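PDB 1VR9: CBS domain protein/ACT domain protein from Thermotoga maritima, which is of unknown function, but carries a pair of CBS domains followed in sequence by an ACT domain, an architecture consistent with regulation by small ligands. Local coordinates for residues 43-48 with 102-107. Numbering follows the deposited sequence.
Sequences QTNECI and QEPYLP
Glu46 OE1 accepts a hydrogen bond from Tyr105 N at 2.9 Å. The bond is rather bent and is taken on the syn side of the carboxylate, 17° out of its plane. Pro104 crowds the same oxygen, its CD 3.1 Å from OE1, and the Tyr105 ring turns its edge to it in plane. With CG anti to the backbone N (chi1 176°) and the chain extended beyond, Glu46 spans the gap between two strand segments whose axes come within 8.4 Å of each other. Its other oxygen, OE2, sits 2.7 Å from Tyr105 O. The carboxylate of Glu103, turned 73° against that of Glu46, brings a like charge close, OE1 to OE1 3.6 Å, which could raise the pKa of the buried acid; Glu103 OE1 also takes a bond from a water that reaches Asn45 OD1 weakly. With an alanine at Glu46, Tyr105 N would probably lose this acceptor and a gap would open beside Pro104. The ring of Pro104 gives an apolar wall, its CG 3.4 Å from Thr44 OG1; its nitrogen has no hydrogen to offer OE1, which leaves that bond to Tyr105 N. Farther along, the slim end of Ile48 fits between Tyr105 CB and Pro107 CG, with CD1 3.8 Å from the latter, while Leu106 turns back onto helix 91-100. Equivalent strands of two CBS domains thus meet face to face through side chains, as in the paired sheets of a Bateman module.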
ATOM      1  N   GLN A  43       7.865   0.597 -10.718  1.00 26.30           N
ATOM      2  CA  GLN A  43       8.949   1.565 -10.617  1.00 26.86           C
ATOM      3  C   GLN A  43       8.894   2.273  -9.271  1.00 26.26           C
ATOM      4  O   GLN A  43       8.887   3.520  -9.196  1.00 26.47           O
ATOM      5  CB  GLN A  43       8.881   2.569 -11.768  1.00 27.00           C
ATOM      6  CG  GLN A  43       8.845   1.902 -13.146  1.00 27.91           C
ATOM      7  CD  GLN A  43       9.022   2.861 -14.287  1.00 30.21           C
ATOM      8  OE1 GLN A  43       8.109   3.049 -15.095  1.00 36.77           O
ATOM      9  NE2 GLN A  43      10.203   3.478 -14.378  1.00 32.97           N
ATOM     10  N   THR A  44       8.863   1.470  -8.206  1.00 24.99           N
ATOM     11  CA  THR A  44       8.608   1.964  -6.877  1.00 25.44           C
ATOM     12  C   THR A  44       9.420   1.178  -5.805  1.00 25.38           C
ATOM     13  O   THR A  44      10.175   0.271  -6.150  1.00 24.65           O
ATOM     14  CB  THR A  44       7.104   1.937  -6.611  1.00 25.74           C
ATOM     15  OG1 THR A  44       6.800   2.657  -5.404  1.00 29.96           O
ATOM     16  CG2 THR A  44       6.600   0.479  -6.495  1.00 25.26           C
ATOM     17  N   ASN A  45       9.316   1.591  -4.542  1.00 24.46           N
ATOM     18  CA  ASN A  45      10.073   0.994  -3.439  1.00 25.35           C
ATOM     19  C   ASN A  45       9.150   0.553  -2.276  1.00 25.08           C
ATOM     20  O   ASN A  45       9.604   0.445  -1.128  1.00 24.98           O
ATOM     21  CB  ASN A  45      11.127   1.948  -2.907  1.00 26.05           C
ATOM     22  CG  ASN A  45      10.548   3.270  -2.461  1.00 27.35           C
ATOM     23  OD1 ASN A  45       9.336   3.490  -2.536  1.00 30.69           O
ATOM     24  ND2 ASN A  45      11.422   4.173  -2.008  1.00 31.29           N
ATOM     25  N   GLU A  46       7.882   0.344  -2.597  1.00 25.77           N
ATOM     26  CA  GLU A  46       6.870  -0.153  -1.646  1.00 25.65           C
ATOM     27  C   GLU A  46       6.070  -1.279  -2.312  1.00 25.13           C
ATOM     28  O   GLU A  46       5.793  -1.224  -3.514  1.00 25.02           O
ATOM     29  CB  GLU A  46       5.891   0.971  -1.296  1.00 26.04           C
ATOM     30  CG  GLU A  46       4.744   0.520  -0.376  1.00 26.78           C
ATOM     31  CD  GLU A  46       3.587   1.504  -0.297  1.00 27.22           C
ATOM     32  OE1 GLU A  46       3.665   2.530  -0.956  1.00 25.22           O
ATOM     33  OE2 GLU A  46       2.633   1.259   0.466  1.00 28.38           O
ATOM     34  N   CYS A  47       5.667  -2.287  -1.518  1.00 24.94           N
ATOM     35  CA  CYS A  47       4.767  -3.331  -1.959  1.00 25.72           C
ATOM     36  C   CYS A  47       3.750  -3.510  -0.846  1.00 25.44           C
ATOM     37  O   CYS A  47       4.148  -3.610   0.318  1.00 25.68           O
ATOM     38  CB  CYS A  47       5.534  -4.632  -2.163  0.50 25.33           C
ATOM     39  SG  CYS A  47       4.669  -5.791  -3.203  0.50 24.12           S
ATOM     40  N   ILE A  48       2.474  -3.517  -1.186  1.00 24.79           N
ATOM     41  CA  ILE A  48       1.417  -3.763  -0.199  1.00 25.11           C
ATOM     42  C   ILE A  48       1.268  -5.282  -0.029  1.00 25.00           C
ATOM     43  O   ILE A  48       1.325  -6.033  -1.009  1.00 25.57           O
ATOM     44  CB  ILE A  48       0.075  -3.075  -0.616  1.00 24.62           C
ATOM     45  CG1 ILE A  48       0.242  -1.541  -0.537  1.00 26.79           C
ATOM     46  CG2 ILE A  48      -1.077  -3.538   0.242  1.00 26.05           C
ATOM     47  CD1 ILE A  48      -0.958  -0.729  -1.027  1.00 26.81           C
ATOM     48  N   GLN A 102       5.004   8.886   4.260  1.00 24.56           N
ATOM     49  CA  GLN A 102       4.846   9.346   2.859  1.00 24.68           C
ATOM     50  C   GLN A 102       5.109   8.230   1.830  1.00 24.84           C
ATOM     51  O   GLN A 102       5.981   8.336   0.948  1.00 25.71           O
ATOM     52  CB  GLN A 102       5.728  10.560   2.573  1.00 24.70           C
ATOM     53  CG  GLN A 102       5.379  11.805   3.396  1.00 22.23           C
ATOM     54  CD  GLN A 102       6.085  11.871   4.728  1.00 24.14           C
ATOM     55  OE1 GLN A 102       7.314  11.892   4.805  1.00 25.20           O
ATOM     56  NE2 GLN A 102       5.300  11.945   5.802  1.00 23.99           N
ATOM     57  N   GLU A 103       4.344   7.165   1.931  1.00 24.77           N
ATOM     58  CA  GLU A 103       4.487   6.018   1.057  1.00 25.15           C
ATOM     59  C   GLU A 103       3.770   6.370  -0.236  1.00 24.74           C
ATOM     60  O   GLU A 103       2.815   7.143  -0.207  1.00 25.93           O
ATOM     61  CB  GLU A 103       3.821   4.794   1.694  1.00 25.82           C
ATOM     62  CG  GLU A 103       4.463   4.269   2.965  1.00 28.50           C
ATOM     63  CD  GLU A 103       5.797   3.597   2.743  1.00 35.15           C
ATOM     64  OE1 GLU A 103       6.041   3.050   1.643  1.00 38.62           O
ATOM     65  OE2 GLU A 103       6.636   3.648   3.676  1.00 38.65           O
ATOM     66  N   PRO A 104       4.217   5.825  -1.374  1.00 24.18           N
ATOM     67  CA  PRO A 104       3.523   6.092  -2.650  1.00 24.08           C
ATOM     68  C   PRO A 104       2.116   5.538  -2.798  1.00 24.24           C
ATOM     69  O   PRO A 104       1.380   6.020  -3.670  1.00 24.52           O
ATOM     70  CB  PRO A 104       4.432   5.438  -3.682  1.00 23.65           C
ATOM     71  CG  PRO A 104       5.228   4.478  -2.970  1.00 24.91           C
ATOM     72  CD  PRO A 104       5.419   5.000  -1.586  1.00 24.54           C
ATOM     73  N   TYR A 105       1.779   4.509  -2.017  1.00 23.21           N
ATOM     74  CA  TYR A 105       0.473   3.889  -2.037  1.00 23.41           C
ATOM     75  C   TYR A 105      -0.055   3.636  -0.633  1.00 23.26           C
ATOM     76  O   TYR A 105       0.628   3.018   0.205  1.00 23.59           O
ATOM     77  CB  TYR A 105       0.502   2.571  -2.813  1.00 24.38           C
ATOM     78  CG  TYR A 105       0.963   2.710  -4.227  1.00 24.67           C
ATOM     79  CD1 TYR A 105       0.058   2.965  -5.239  1.00 25.02           C
ATOM     80  CD2 TYR A 105       2.302   2.539  -4.572  1.00 25.98           C
ATOM     81  CE1 TYR A 105       0.466   3.074  -6.566  1.00 28.00           C
ATOM     82  CE2 TYR A 105       2.720   2.654  -5.889  1.00 27.80           C
ATOM     83  CZ  TYR A 105       1.803   2.910  -6.880  1.00 26.78           C
ATOM     84  OH  TYR A 105       2.235   3.020  -8.196  1.00 30.19           O
ATOM     85  N   LEU A 106      -1.248   4.159  -0.374  1.00 22.36           N
ATOM     86  CA  LEU A 106      -1.944   4.011   0.898  1.00 22.33           C
ATOM     87  C   LEU A 106      -2.995   2.877   0.781  1.00 22.33           C
ATOM     88  O   LEU A 106      -3.919   2.936  -0.056  1.00 21.54           O
ATOM     89  CB  LEU A 106      -2.604   5.335   1.300  1.00 22.48           C
ATOM     90  CG  LEU A 106      -3.567   5.320   2.479  1.00 22.31           C
ATOM     91  CD1 LEU A 106      -2.880   4.927   3.764  1.00 24.16           C
ATOM     92  CD2 LEU A 106      -4.216   6.674   2.643  1.00 22.07           C
ATOM     93  N   PRO A 107      -2.823   1.805   1.566  1.00 22.12           N
ATOM     94  CA  PRO A 107      -3.804   0.729   1.544  1.00 22.26           C
ATOM     95  C   PRO A 107      -5.214   1.175   1.935  1.00 22.48           C
ATOM     96  O   PRO A 107      -5.371   2.009   2.831  1.00 22.85           O
ATOM     97  CB  PRO A 107      -3.235  -0.280   2.565  1.00 23.34           C
ATOM     98  CG  PRO A 107      -1.821  -0.031   2.579  1.00 22.54           C
ATOM     99  CD  PRO A 107      -1.691   1.463   2.443  1.00 22.26           C
TER
HETATM  100  O   HOH W   1       8.461   3.732   0.300  1.00 34.53           O